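Local coordinates for extracellular solute-binding protein family 1 (Arthrobacter chlorophenolicus, PDB 4R2F) that binds the disaccharide laminaribiose and, as an extracellular solute-binding protein, probably hands such sugars to a membrane transporter, at residues 58-63 with 330-335; 152-157 with 307-312; 163-168 with 271-276; 227-232 with 419-424. All coordinates share one frame; numbering follows the deposited sequence.

The four contacts are spread over a chain whose branched mixed sheet holds strands 145-161 and 306-316 at the sugar, which, as in other solute-binding proteins, probably lies in a cleft between two lobes. Contact 2 pairs these strands against the bound glucose units. Strand 306-316 precedes helix 322-335 of contact 1, and strand 145-161 precedes helix 162-168 of contact 3; contacts 2 and 3 touch through Pro157 and Leu276. Along the chain, contacts 2 and 3 fall between the segments of contact 1, contact 3 also between those of contact 2, while contact 4 alternates with all three. Contact 2 alone holds pocket residues; the others are packing 22 to 24 Å from it, centre to centre.

Contact 1 of 4, residues 58-63 with 330-335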
loop_
_atom_site.group_PDB
_atom_site.type_symbol
_atom_site.label_atom_id
_atom_site.label_comp_id
_atom_site.label_asym_id
_atom_site.label_seq_id
_atom_site.Cartn_x
_atom_site.Cartn_y
_atom_site.Cartn_z
ATOM N N LYS A 58 -3.911 20.491 -8.983
ATOM C CA LYS A 58 -4.129 21.200 -10.260
ATOM C C LYS A 58 -5.016 20.410 -11.209
ATOM O O LYS A 58 -5.897 20.980 -11.849
ATOM C CB LYS A 58 -2.812 21.569 -10.946
ATOM C CG LYS A 58 -2.251 22.890 -10.440
ATOM C CD LYS A 58 -0.810 23.095 -10.867
ATOM C CE LYS A 58 -0.149 24.218 -10.082
ATOM N NZ LYS A 58 1.260 23.858 -9.757
ATOM N N ILE A 59 -4.827 19.096 -11.276
ATOM C CA ILE A 59 -5.718 18.266 -12.087
ATOM C C ILE A 59 -7.171 18.406 -11.629
ATOM O O ILE A 59 -8.060 18.722 -12.421
ATOM C CB ILE A 59 -5.263 16.802 -12.089
ATOM C CG1 ILE A 59 -3.959 16.686 -12.861
ATOM C CG2 ILE A 59 -6.306 15.893 -12.732
ATOM C CD1 ILE A 59 -3.302 15.331 -12.742
ATOM N N ALA A 60 -7.401 18.217 -10.339
ATOM C CA ALA A 60 -8.754 18.242 -9.785
ATOM C C ALA A 60 -9.422 19.604 -9.966
ATOM O O ALA A 60 -10.585 19.688 -10.336
ATOM C CB ALA A 60 -8.717 17.870 -8.298
ATOM N N GLU A 61 -8.677 20.668 -9.709
ATOM C CA GLU A 61 -9.231 22.004 -9.760
ATOM C C GLU A 61 -9.434 22.462 -11.198
ATOM O O GLU A 61 -10.134 23.438 -11.440
ATOM C CB GLU A 61 -8.405 22.962 -8.887
ATOM C CG GLU A 61 -8.504 22.507 -7.426
ATOM C CD GLU A 61 -7.922 23.449 -6.379
ATOM O OE1 GLU A 61 -8.335 23.315 -5.198
ATOM O OE2 GLU A 61 -7.055 24.289 -6.706
ATOM N N GLY A 62 -8.904 21.693 -12.148
ATOM C CA GLY A 62 -9.160 21.904 -13.573
ATOM C C GLY A 62 -10.495 21.386 -14.068
ATOM O O GLY A 62 -10.927 21.727 -15.161
ATOM N N PHE A 63 -11.158 20.561 -13.265
ATOM C CA PHE A 63 -12.459 20.010 -13.625
ATOM C C PHE A 63 -13.508 21.104 -13.772
ATOM O O PHE A 63 -13.599 22.000 -12.936
ATOM C CB PHE A 63 -12.928 19.032 -12.554
ATOM C CG PHE A 63 -14.330 18.543 -12.738
ATOM C CD1 PHE A 63 -14.648 17.694 -13.786
ATOM C CD2 PHE A 63 -15.339 18.918 -11.852
ATOM C CE1 PHE A 63 -15.949 17.236 -13.949
ATOM C CE2 PHE A 63 -16.638 18.461 -12.009
ATOM C CZ PHE A 63 -16.945 17.622 -13.059
ATOM N N VAL A 330 -14.586 10.455 -14.156
ATOM C CA VAL A 330 -14.183 10.122 -15.526
ATOM C C VAL A 330 -13.086 11.086 -16.000
ATOM O O VAL A 330 -12.068 10.683 -16.612
ATOM C CB VAL A 330 -15.413 10.140 -16.456
ATOM C CG1 VAL A 330 -15.035 9.974 -17.910
ATOM C CG2 VAL A 330 -16.384 9.049 -16.038
ATOM N N TYR A 331 -13.286 12.357 -15.706
ATOM C CA TYR A 331 -12.281 13.376 -15.995
ATOM C C TYR A 331 -10.950 13.031 -15.322
ATOM O O TYR A 331 -9.880 13.059 -15.950
ATOM C CB TYR A 331 -12.805 14.758 -15.544
ATOM C CG TYR A 331 -11.723 15.804 -15.403
ATOM C CD1 TYR A 331 -11.287 16.564 -16.499
ATOM C CD2 TYR A 331 -11.119 16.018 -14.175
ATOM C CE1 TYR A 331 -10.282 17.517 -16.350
ATOM C CE2 TYR A 331 -10.128 16.963 -14.015
ATOM C CZ TYR A 331 -9.704 17.708 -15.097
ATOM O OH TYR A 331 -8.713 18.632 -14.866
ATOM N N TYR A 332 -11.009 12.691 -14.036
ATOM C CA TYR A 332 -9.774 12.483 -13.265
ATOM C C TYR A 332 -9.036 11.255 -13.789
ATOM O O TYR A 332 -7.843 11.316 -14.029
ATOM C CB TYR A 332 -10.077 12.362 -11.785
ATOM C CG TYR A 332 -8.897 12.534 -10.830
ATOM C CD1 TYR A 332 -8.370 13.798 -10.560
ATOM C CD2 TYR A 332 -8.359 11.440 -10.147
ATOM C CE1 TYR A 332 -7.304 13.964 -9.676
ATOM C CE2 TYR A 332 -7.302 11.586 -9.249
ATOM C CZ TYR A 332 -6.769 12.856 -9.012
ATOM O OH TYR A 332 -5.745 13.047 -8.117
ATOM N N LEU A 333 -9.745 10.151 -13.999
ATOM C CA LEU A 333 -9.093 8.953 -14.572
ATOM C C LEU A 333 -8.399 9.230 -15.908
ATOM O O LEU A 333 -7.320 8.694 -16.167
ATOM C CB LEU A 333 -10.104 7.831 -14.761
ATOM C CG LEU A 333 -10.598 7.207 -13.472
ATOM C CD1 LEU A 333 -11.802 6.352 -13.781
ATOM C CD2 LEU A 333 -9.480 6.392 -12.846
ATOM N N GLY A 334 -8.999 10.097 -16.719
ATOM C CA GLY A 334 -8.448 10.480 -18.009
ATOM C C GLY A 334 -7.148 11.276 -17.951
ATOM O O GLY A 334 -6.429 11.306 -18.925
ATOM N N LYS A 335 -6.844 11.909 -16.817
ATOM C CA LYS A 335 -5.636 12.716 -16.651
ATOM C C LYS A 335 -4.511 12.030 -15.835
ATOM O O LYS A 335 -3.368 12.535 -15.731
ATOM C CB LYS A 335 -6.017 14.074 -16.023
ATOM C CG LYS A 335 -6.948 14.927 -16.898
ATOM C CD LYS A 335 -6.258 16.096 -17.585
ATOM C CE LYS A 335 -6.100 17.285 -16.638
ATOM N NZ LYS A 335 -4.957 18.195 -16.954
#
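The phenol ring of Tyr331 is held between Phe63 and its own helix neighbour Lys335. Over one face sits Phe63 CA, 4.0 Å from the ring centroid in a CH-pi contact; over the opposite face comes Lys335 CG, offset toward the rim. At the edge, in the ring plane, lies the carbonyl oxygen of Ile59. The Phe63 ring itself meets Tyr331 obliquely, planes at 55°, bringing Phe63 CD1 to 3.8 Å from Tyr331 CG. A second ring, Tyr332, has Ala60 N at its edge and is approached obliquely by Ile59 CG2, 3.7 Å from Tyr332 CD1. The same methyl, opposite the backbone N, also reaches Lys335 CB at 3.8 Å. The Tyr332 ring also meets Phe42 of strand 40-44 and Phe328 of its own helix. This is helix-to-helix packing, joining the C-terminal part of helix 50-61 to helix 322-335, away from the sugar. The polar link is a short hydrogen bond, Tyr331 OH to Ile59 O at 2.5 Å, tilted 16° from the carbonyl plane. Because Ile59 O also accepts from Gly62 N, a carbonyl near the C-terminal end of one helix is satisfied twice, and an otherwise apolar interface gains a directional bond.

Contact 2 of 4, residues 152-157 with 307-312. With BGC (beta-D-glucopyranose), chain B; BGC (beta-D-glucopyranose), chain C.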
loop_
_atom_site.group_PDB
_atom_site.type_symbol
_atom_site.label_atom_id
_atom_site.label_comp_id
_atom_site.label_asym_id
_atom_site.label_seq_id
_atom_site.Cartn_x
_atom_site.Cartn_y
_atom_site.Cartn_z
ATOM N N GLN A 152 -4.529 2.716 -9.080
ATOM C CA GLN A 152 -3.144 2.322 -9.005
ATOM C C GLN A 152 -3.003 1.087 -8.145
ATOM O O GLN A 152 -3.935 0.709 -7.415
ATOM C CB GLN A 152 -2.231 3.460 -8.484
ATOM C CG GLN A 152 -2.716 4.221 -7.253
ATOM C CD GLN A 152 -2.059 3.805 -5.943
ATOM O OE1 GLN A 152 -1.802 2.623 -5.693
ATOM N NE2 GLN A 152 -1.808 4.776 -5.090
ATOM N N LEU A 153 -1.831 0.459 -8.282
ATOM C CA LEU A 153 -1.473 -0.722 -7.568
ATOM C C LEU A 153 -0.238 -0.449 -6.753
ATOM O O LEU A 153 0.847 -0.251 -7.289
ATOM C CB LEU A 153 -1.228 -1.881 -8.520
ATOM C CG LEU A 153 -2.425 -2.363 -9.342
ATOM C CD1 LEU A 153 -1.948 -3.171 -10.548
ATOM C CD2 LEU A 153 -3.360 -3.159 -8.463
ATOM N N ASP A 154 -0.395 -0.457 -5.440
ATOM C CA ASP A 154 0.700 -0.053 -4.562
ATOM C C ASP A 154 1.351 -1.328 -4.085
ATOM O O ASP A 154 0.839 -2.009 -3.206
ATOM C CB ASP A 154 0.160 0.789 -3.414
ATOM C CG ASP A 154 1.254 1.330 -2.488
ATOM O OD1 ASP A 154 2.450 1.312 -2.842
ATOM O OD2 ASP A 154 0.894 1.755 -1.376
ATOM N N ILE A 155 2.484 -1.632 -4.688
ATOM C CA ILE A 155 3.244 -2.848 -4.462
ATOM C C ILE A 155 4.443 -2.569 -3.537
ATOM O O ILE A 155 4.858 -1.424 -3.401
ATOM C CB ILE A 155 3.723 -3.420 -5.830
ATOM C CG1 ILE A 155 4.111 -4.900 -5.718
ATOM C CG2 ILE A 155 4.851 -2.597 -6.418
ATOM C CD1 ILE A 155 4.065 -5.637 -7.036
ATOM N N ARG A 156 4.972 -3.620 -2.917
ATOM C CA ARG A 156 5.961 -3.536 -1.833
ATOM C C ARG A 156 7.281 -4.216 -2.207
ATOM O O ARG A 156 7.546 -5.352 -1.811
ATOM C CB ARG A 156 5.391 -4.157 -0.550
ATOM C CG ARG A 156 4.275 -3.323 0.067
ATOM C CD ARG A 156 4.839 -2.148 0.862
ATOM N NE ARG A 156 3.802 -1.173 1.184
ATOM C CZ ARG A 156 3.291 -0.296 0.332
ATOM N NH1 ARG A 156 3.783 -0.174 -0.891
ATOM N NH2 ARG A 156 2.336 0.527 0.733
ATOM N N PRO A 157 8.125 -3.511 -2.977
ATOM C CA PRO A 157 9.376 -4.113 -3.364
ATOM C C PRO A 157 10.415 -4.014 -2.261
ATOM O O PRO A 157 10.330 -3.161 -1.383
ATOM C CB PRO A 157 9.821 -3.290 -4.591
ATOM C CG PRO A 157 8.765 -2.248 -4.807
ATOM C CD PRO A 157 7.977 -2.159 -3.530
ATOM N N LEU A 307 3.502 -8.236 -1.561
ATOM C CA LEU A 307 2.285 -7.610 -1.037
ATOM C C LEU A 307 1.870 -6.487 -1.985
ATOM O O LEU A 307 2.708 -5.688 -2.400
ATOM C CB LEU A 307 2.546 -7.051 0.339
ATOM C CG LEU A 307 1.421 -6.248 0.978
ATOM C CD1 LEU A 307 0.182 -7.133 1.125
ATOM C CD2 LEU A 307 1.862 -5.737 2.328
ATOM N N ILE A 308 0.583 -6.448 -2.330
ATOM C CA ILE A 308 0.020 -5.422 -3.205
ATOM C C ILE A 308 -1.336 -4.917 -2.685
ATOM O O ILE A 308 -2.104 -5.681 -2.088
ATOM C CB ILE A 308 -0.082 -5.954 -4.651
ATOM C CG1 ILE A 308 -0.110 -4.809 -5.669
ATOM C CG2 ILE A 308 -1.291 -6.878 -4.836
ATOM C CD1 ILE A 308 0.110 -5.319 -7.093
ATOM N N PHE A 309 -1.586 -3.615 -2.901
ATOM C CA PHE A 309 -2.825 -2.919 -2.530
ATOM C C PHE A 309 -3.515 -2.439 -3.812
ATOM O O PHE A 309 -2.935 -1.685 -4.589
ATOM C CB PHE A 309 -2.570 -1.728 -1.604
ATOM C CG PHE A 309 -1.984 -2.126 -0.297
ATOM C CD1 PHE A 309 -0.615 -2.303 -0.178
ATOM C CD2 PHE A 309 -2.795 -2.377 0.799
ATOM C CE1 PHE A 309 -0.044 -2.715 1.027
ATOM C CE2 PHE A 309 -2.237 -2.780 2.014
ATOM C CZ PHE A 309 -0.861 -2.960 2.112
ATOM N N PRO A 310 -4.760 -2.885 -4.030
ATOM C CA PRO A 310 -5.550 -2.464 -5.170
ATOM C C PRO A 310 -6.255 -1.149 -4.909
ATOM O O PRO A 310 -7.455 -1.122 -4.630
ATOM C CB PRO A 310 -6.569 -3.594 -5.296
ATOM C CG PRO A 310 -6.814 -4.020 -3.899
ATOM C CD PRO A 310 -5.500 -3.834 -3.173
ATOM N N ASN A 311 -5.521 -0.049 -4.984
ATOM C CA ASN A 311 -6.112 1.233 -4.634
ATOM C C ASN A 311 -7.100 1.742 -5.655
ATOM O O ASN A 311 -7.000 1.456 -6.854
ATOM C CB ASN A 311 -5.024 2.267 -4.376
ATOM C CG ASN A 311 -4.278 1.982 -3.092
ATOM O OD1 ASN A 311 -4.894 1.717 -2.060
ATOM N ND2 ASN A 311 -2.955 2.011 -3.147
ATOM N N ASN A 312 -8.046 2.519 -5.164
ATOM C CA ASN A 312 -9.253 2.818 -5.923
ATOM C C ASN A 312 -9.842 4.178 -5.554
ATOM O O ASN A 312 -9.543 4.743 -4.502
ATOM C CB ASN A 312 -10.291 1.707 -5.675
ATOM C CG ASN A 312 -10.509 1.415 -4.196
ATOM O OD1 ASN A 312 -9.842 0.526 -3.590
ATOM N ND2 ASN A 312 -11.401 2.163 -3.589
HETATM C C2 BGC B . -1.866 1.504 0.785
HETATM C C3 BGC B . -3.375 1.487 1.032
HETATM C C4 BGC B . -3.657 1.152 2.490
HETATM C C5 BGC B . -2.911 2.118 3.401
HETATM C C6 BGC B . -3.065 1.744 4.882
HETATM C C1 BGC B . -1.302 2.568 1.710
HETATM O O2 BGC B . -1.572 1.801 -0.575
HETATM O O3 BGC B . -4.009 0.533 0.181
HETATM O O4 BGC B . -5.045 1.306 2.758
HETATM O O5 BGC B . -1.520 2.145 3.066
HETATM O O6 BGC B . -2.488 0.455 5.186
HETATM C C2 BGC C . 1.814 4.233 0.837
HETATM C C3 BGC C . 0.627 3.983 1.780
HETATM C C4 BGC C . 1.090 4.173 3.231
HETATM C C5 BGC C . 1.784 5.549 3.399
HETATM C C6 BGC C . 2.210 5.845 4.843
HETATM C C1 BGC C . 2.467 5.590 1.158
HETATM O O1 BGC C . 3.627 5.801 0.354
HETATM O O2 BGC C . 1.362 4.176 -0.527
HETATM O O3 BGC C . 0.086 2.666 1.490
HETATM O O4 BGC C . 0.022 4.104 4.185
HETATM O O5 BGC C . 2.889 5.571 2.538
HETATM O O6 BGC C . 3.030 4.782 5.333
HETATM O O HOH W 1 6.268 -7.574 -1.039
#
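Asp154 and Phe309 form a hydrogen-bonded pair in an antiparallel part of the central mixed sheet, where strands 145-161 and 306-316 line the sugar pocket. Asp154 N gives a nearly straight bond to Phe309 O at 2.9 Å, and Phe309 N returns a more bent one to Asp154 O, from above the carbonyl plane. On the face away from the sugar, Ile155 CD1 meets Ile308 CD1 at 4.0 Å. Asp154 holds CG opposite the backbone N (chi1 -176°), extending OD2 to accept from O2 of both glucose units. Arg156, folded back at chi2, grips that carboxylate end-on, NH1 to Asp154 OD1 at 2.8 Å and NH2 to OD2, both from above the carboxylate plane. One face of its guanidinium carries Phe309 CD1, and that ring has C2 of the chain B glucose over a face. Gln152 CG lies between its backbone N and carbonyl carbon, and the bend at chi2 brings OE1 alongside Asn311, amide planes 90° apart. Asn311 OD1 accepts from O3 of the chain B glucose at 2.7 Å, while ND2 serves O2 of that sugar and Gln152 OE1, the latter at 2.9 Å and 174°, from above the Gln152 carbonyl plane.

Contact 3 of 4, residues 163-168 with 271-276; sequences SLFEKA and AAYGML
Ala272 meets two consecutive side chains of helix 162-168 at once. Its CB lies 3.9 Å from Leu164 CB and 4.0 Å from Phe165 CE1, filling the notch between them. Leu164 reaches back to the preceding residue: CD1 comes to 3.6 Å from Ala271 O. Phe165 instead presents the rim of its ring. Ala272 O and Tyr273 CB both lie at the edge, in the ring plane, and Phe165 CE1 approaches Ala272 O to 3.1 Å, a close C-H to carbonyl approach. Farther round the rim, Phe165 CZ touches Tyr273 CD1 at 3.8 Å; the two rings cross obliquely, with planes at 62° and centroids 6.0 Å apart. The phenylalanine arrives there because its CG stands opposite the carbonyl carbon (chi1 -87°), which directs the ring edge toward Ala272 and Tyr273. No hydrogen bond joins the two segments; each is bonded to its surroundings. The helix is held at its first turn by Ser163 OG, bonded to Asp290, and the residue leading into strand 273-275 by backbone bonds from Ala272 to Arg161 and Val192. Beyond them, Leu186 of helix 176-188 packs on both Phe165 and Ala272, while strand 273-275 runs antiparallel to strand 145-161, which leads straight into helix 162-168.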
loop_
_atom_site.group_PDB
_atom_site.type_symbol
_atom_site.label_atom_id
_atom_site.label_comp_id
_atom_site.label_asym_id
_atom_site.label_seq_id
_atom_site.Cartn_x
_atom_site.Cartn_y
_atom_site.Cartn_z
ATOM N N SER A 163 26.278 0.615 -2.417
ATOM C CA SER A 163 27.491 1.034 -1.701
ATOM C C SER A 163 27.575 0.398 -0.324
ATOM O O SER A 163 28.651 0.093 0.161
ATOM C CB SER A 163 27.556 2.563 -1.588
ATOM O OG SER A 163 26.374 3.093 -0.986
ATOM N N LEU A 164 26.434 0.169 0.308
ATOM C CA LEU A 164 26.448 -0.341 1.669
ATOM C C LEU A 164 26.638 -1.834 1.719
ATOM O O LEU A 164 27.172 -2.368 2.698
ATOM C CB LEU A 164 25.156 0.056 2.411
ATOM C CG LEU A 164 25.081 1.556 2.688
ATOM C CD1 LEU A 164 23.792 1.938 3.394
ATOM C CD2 LEU A 164 26.280 1.994 3.519
ATOM N N PHE A 165 26.188 -2.516 0.676
ATOM C CA PHE A 165 26.438 -3.944 0.556
ATOM C C PHE A 165 27.911 -4.165 0.225
ATOM O O PHE A 165 28.529 -5.076 0.748
ATOM C CB PHE A 165 25.511 -4.580 -0.480
ATOM C CG PHE A 165 24.199 -4.998 0.103
ATOM C CD1 PHE A 165 23.238 -4.038 0.445
ATOM C CD2 PHE A 165 23.958 -6.330 0.407
ATOM C CE1 PHE A 165 22.046 -4.422 1.034
ATOM C CE2 PHE A 165 22.771 -6.711 1.004
ATOM C CZ PHE A 165 21.811 -5.764 1.305
ATOM N N GLU A 166 28.466 -3.297 -0.611
ATOM C CA GLU A 166 29.890 -3.324 -0.932
ATOM C C GLU A 166 30.746 -3.069 0.313
ATOM O O GLU A 166 31.684 -3.795 0.578
ATOM C CB GLU A 166 30.166 -2.271 -1.995
ATOM C CG GLU A 166 31.622 -1.978 -2.289
ATOM C CD GLU A 166 31.749 -0.983 -3.424
ATOM O OE1 GLU A 166 31.018 0.036 -3.419
ATOM O OE2 GLU A 166 32.568 -1.230 -4.329
ATOM N N LYS A 167 30.402 -2.041 1.077
ATOM C CA LYS A 167 31.085 -1.744 2.309
ATOM C C LYS A 167 31.072 -2.895 3.304
ATOM O O LYS A 167 32.063 -3.150 3.970
ATOM C CB LYS A 167 30.472 -0.513 2.975
ATOM C CG LYS A 167 31.317 0.044 4.115
ATOM C CD LYS A 167 30.486 0.823 5.131
ATOM C CE LYS A 167 30.094 2.203 4.624
ATOM N NZ LYS A 167 31.160 3.214 4.853
ATOM N N ALA A 168 29.948 -3.580 3.429
ATOM C CA ALA A 168 29.822 -4.675 4.388
ATOM C C ALA A 168 30.405 -5.971 3.842
ATOM O O ALA A 168 30.503 -6.951 4.567
ATOM C CB ALA A 168 28.347 -4.897 4.754
ATOM N N ALA A 271 20.065 3.276 5.646
ATOM C CA ALA A 271 19.323 2.051 5.348
ATOM C C ALA A 271 20.019 1.305 4.231
ATOM O O ALA A 271 20.199 1.866 3.165
ATOM C CB ALA A 271 17.899 2.403 4.921
ATOM N N ALA A 272 20.370 0.041 4.444
ATOM C CA ALA A 272 20.985 -0.765 3.390
ATOM C C ALA A 272 19.980 -1.618 2.626
ATOM O O ALA A 272 20.221 -1.951 1.481
ATOM C CB ALA A 272 22.069 -1.668 3.957
ATOM N N TYR A 273 18.883 -1.998 3.265
ATOM C CA TYR A 273 17.978 -2.984 2.693
ATOM C C TYR A 273 16.636 -2.850 3.384
ATOM O O TYR A 273 16.575 -2.450 4.547
ATOM C CB TYR A 273 18.580 -4.378 2.859
ATOM C CG TYR A 273 17.852 -5.528 2.183
ATOM C CD1 TYR A 273 18.080 -5.840 0.851
ATOM C CD2 TYR A 273 16.976 -6.331 2.895
ATOM C CE1 TYR A 273 17.422 -6.905 0.233
ATOM C CE2 TYR A 273 16.308 -7.393 2.286
ATOM C CZ TYR A 273 16.540 -7.680 0.958
ATOM O OH TYR A 273 15.911 -8.738 0.365
ATOM N N GLY A 274 15.557 -3.093 2.657
ATOM C CA GLY A 274 14.233 -3.081 3.248
ATOM C C GLY A 274 13.079 -3.034 2.269
ATOM O O GLY A 274 13.273 -2.914 1.073
ATOM N N MET A 275 11.868 -3.082 2.802
ATOM C CA MET A 275 10.660 -3.126 2.000
ATOM C C MET A 275 10.086 -1.729 1.946
ATOM O O MET A 275 9.898 -1.101 2.964
ATOM C CB MET A 275 9.638 -4.082 2.635
ATOM C CG MET A 275 8.300 -4.210 1.919
ATOM S SD MET A 275 6.938 -4.851 2.916
ATOM C CE MET A 275 6.687 -3.494 4.028
ATOM N N LEU A 276 9.848 -1.225 0.748
ATOM C CA LEU A 276 9.180 0.054 0.610
ATOM C C LEU A 276 8.158 0.078 -0.531
ATOM O O LEU A 276 7.220 -0.699 -0.546
ATOM C CB LEU A 276 10.192 1.199 0.530
ATOM C CG LEU A 276 9.703 2.583 0.963
ATOM C CD1 LEU A 276 8.701 2.482 2.092
ATOM C CD2 LEU A 276 10.846 3.503 1.341
#

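Contact 4 of 4, residues 227-232 with 419-424; sequences LDVLND and TAFDTG
Val229 and Asp422 make the close-packed part of this contact, where the 227-232 loop leans on helix 414-428. Val229 CG1, anti to the backbone N (chi1 177°), meets Phe421 CD2 at 3.8 Å, the two side chains crossing at about a right angle. Its other methyl, CG2, rests 3.6 Å from Asp422 OD1. Phe421 in turn stacks on Phe403 of helix 398-408, and Leu418 and Leu425 of helix 414-428 also touch Val229, so the valine is buried. The outer part is thinner. There Leu230 lies exposed, straddling Thr419 with both methyls: CD1 and CD2 each sit 3.7 Å from Thr419 OG1, whose hydrogen bond goes to Lys415 O. No direct hydrogen bond spans the segments; a water does it, accepting from Val229 N at 2.9 Å and donating to Asp422 OD1 at 2.6 Å. Asp422 OD2 is engaged in a salt bridge with Lys426. The loop itself is a type I turn from Asp228 to Asn231, which places Val229 and Leu230 at its centre and leaves Asn231 to N-cap helix 232-246. One carboxylate therefore divides its duties, one oxygen to a lysine and the other to a water that satisfies the turn's amide, and the polar join remains indirect.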
loop_
_atom_site.group_PDB
_atom_site.type_symbol
_atom_site.label_atom_id
_atom_site.label_comp_id
_atom_site.label_asym_id
_atom_site.label_seq_id
_atom_site.Cartn_x
_atom_site.Cartn_y
_atom_site.Cartn_z
ATOM N N LEU A 227 -10.672 -16.328 9.476
ATOM C CA LEU A 227 -9.464 -15.977 10.223
ATOM C C LEU A 227 -8.618 -17.188 10.525
ATOM O O LEU A 227 -9.120 -18.224 10.938
ATOM C CB LEU A 227 -9.812 -15.252 11.517
ATOM C CG LEU A 227 -10.268 -13.803 11.376
ATOM C CD1 LEU A 227 -10.800 -13.270 12.696
ATOM C CD2 LEU A 227 -9.127 -12.911 10.874
ATOM N N ASP A 228 -7.320 -17.058 10.291
ATOM C CA ASP A 228 -6.368 -18.118 10.581
ATOM C C ASP A 228 -5.035 -17.514 11.096
ATOM O O ASP A 228 -3.944 -17.878 10.632
ATOM C CB ASP A 228 -6.136 -18.955 9.322
ATOM C CG ASP A 228 -5.349 -20.236 9.589
ATOM O OD1 ASP A 228 -5.380 -20.739 10.735
ATOM O OD2 ASP A 228 -4.684 -20.727 8.648
ATOM N N VAL A 229 -5.140 -16.623 12.071
ATOM C CA VAL A 229 -3.992 -15.819 12.519
ATOM C C VAL A 229 -2.878 -16.644 13.168
ATOM O O VAL A 229 -1.694 -16.408 12.929
ATOM C CB VAL A 229 -4.468 -14.715 13.462
ATOM C CG1 VAL A 229 -3.278 -13.914 14.002
ATOM C CG2 VAL A 229 -5.429 -13.816 12.709
ATOM N N LEU A 230 -3.258 -17.649 13.941
ATOM C CA LEU A 230 -2.287 -18.461 14.662
ATOM C C LEU A 230 -1.740 -19.626 13.849
ATOM O O LEU A 230 -1.106 -20.520 14.388
ATOM C CB LEU A 230 -2.900 -18.948 15.983
ATOM C CG LEU A 230 -2.811 -17.866 17.058
ATOM C CD1 LEU A 230 -3.965 -17.944 18.054
ATOM C CD2 LEU A 230 -1.449 -18.018 17.735
ATOM N N ASN A 231 -1.972 -19.624 12.544
ATOM C CA ASN A 231 -1.322 -20.603 11.661
ATOM C C ASN A 231 0.201 -20.658 11.902
ATOM O O ASN A 231 0.856 -19.628 12.088
ATOM C CB ASN A 231 -1.714 -20.274 10.200
ATOM C CG ASN A 231 -0.640 -20.616 9.211
ATOM O OD1 ASN A 231 0.306 -19.864 9.036
ATOM N ND2 ASN A 231 -0.780 -21.756 8.549
ATOM N N ASP A 232 0.761 -21.860 11.910
ATOM C CA ASP A 232 2.214 -22.045 12.113
ATOM C C ASP A 232 3.149 -21.296 11.167
ATOM O O ASP A 232 4.307 -21.068 11.516
ATOM C CB ASP A 232 2.608 -23.513 11.979
ATOM C CG ASP A 232 2.076 -24.398 13.117
ATOM O OD1 ASP A 232 1.075 -24.078 13.809
ATOM O OD2 ASP A 232 2.675 -25.470 13.296
ATOM N N THR A 419 -1.823 -13.979 19.217
ATOM C CA THR A 419 -3.059 -14.233 19.947
ATOM C C THR A 419 -3.736 -12.923 20.254
ATOM O O THR A 419 -4.951 -12.797 20.084
ATOM C CB THR A 419 -2.803 -15.047 21.239
ATOM O OG1 THR A 419 -2.182 -16.276 20.863
ATOM C CG2 THR A 419 -4.080 -15.348 21.981
ATOM N N ALA A 420 -2.961 -11.927 20.684
ATOM C CA ALA A 420 -3.531 -10.588 20.936
ATOM C C ALA A 420 -4.091 -9.995 19.624
ATOM O O ALA A 420 -5.126 -9.336 19.619
ATOM C CB ALA A 420 -2.484 -9.653 21.542
ATOM N N PHE A 421 -3.385 -10.247 18.524
ATOM C CA PHE A 421 -3.808 -9.782 17.197
ATOM C C PHE A 421 -5.155 -10.444 16.818
ATOM O O PHE A 421 -6.135 -9.756 16.513
ATOM C CB PHE A 421 -2.680 -10.092 16.191
ATOM C CG PHE A 421 -2.905 -9.553 14.798
ATOM C CD1 PHE A 421 -3.620 -8.382 14.581
ATOM C CD2 PHE A 421 -2.393 -10.229 13.716
ATOM C CE1 PHE A 421 -3.823 -7.905 13.312
ATOM C CE2 PHE A 421 -2.592 -9.755 12.436
ATOM C CZ PHE A 421 -3.312 -8.592 12.242
ATOM N N ASP A 422 -5.186 -11.771 16.899
ATOM C CA ASP A 422 -6.391 -12.574 16.650
ATOM C C ASP A 422 -7.584 -12.053 17.429
ATOM O O ASP A 422 -8.647 -11.772 16.890
ATOM C CB ASP A 422 -6.109 -14.014 17.062
ATOM C CG ASP A 422 -7.162 -14.989 16.578
ATOM O OD1 ASP A 422 -7.521 -14.990 15.384
ATOM O OD2 ASP A 422 -7.610 -15.790 17.405
ATOM N N THR A 423 -7.375 -11.891 18.720
ATOM C CA THR A 423 -8.403 -11.419 19.600
ATOM C C THR A 423 -8.880 -10.034 19.235
ATOM O O THR A 423 -10.080 -9.774 19.274
ATOM C CB THR A 423 -7.896 -11.483 21.060
ATOM O OG1 THR A 423 -7.654 -12.860 21.377
ATOM C CG2 THR A 423 -8.897 -10.889 22.025
ATOM N N GLY A 424 -7.969 -9.131 18.885
ATOM C CA GLY A 424 -8.387 -7.755 18.526
ATOM C C GLY A 424 -9.226 -7.720 17.231
ATOM O O GLY A 424 -10.204 -6.978 17.102
HETATM O O HOH W 2 -7.476 -16.929 13.695
#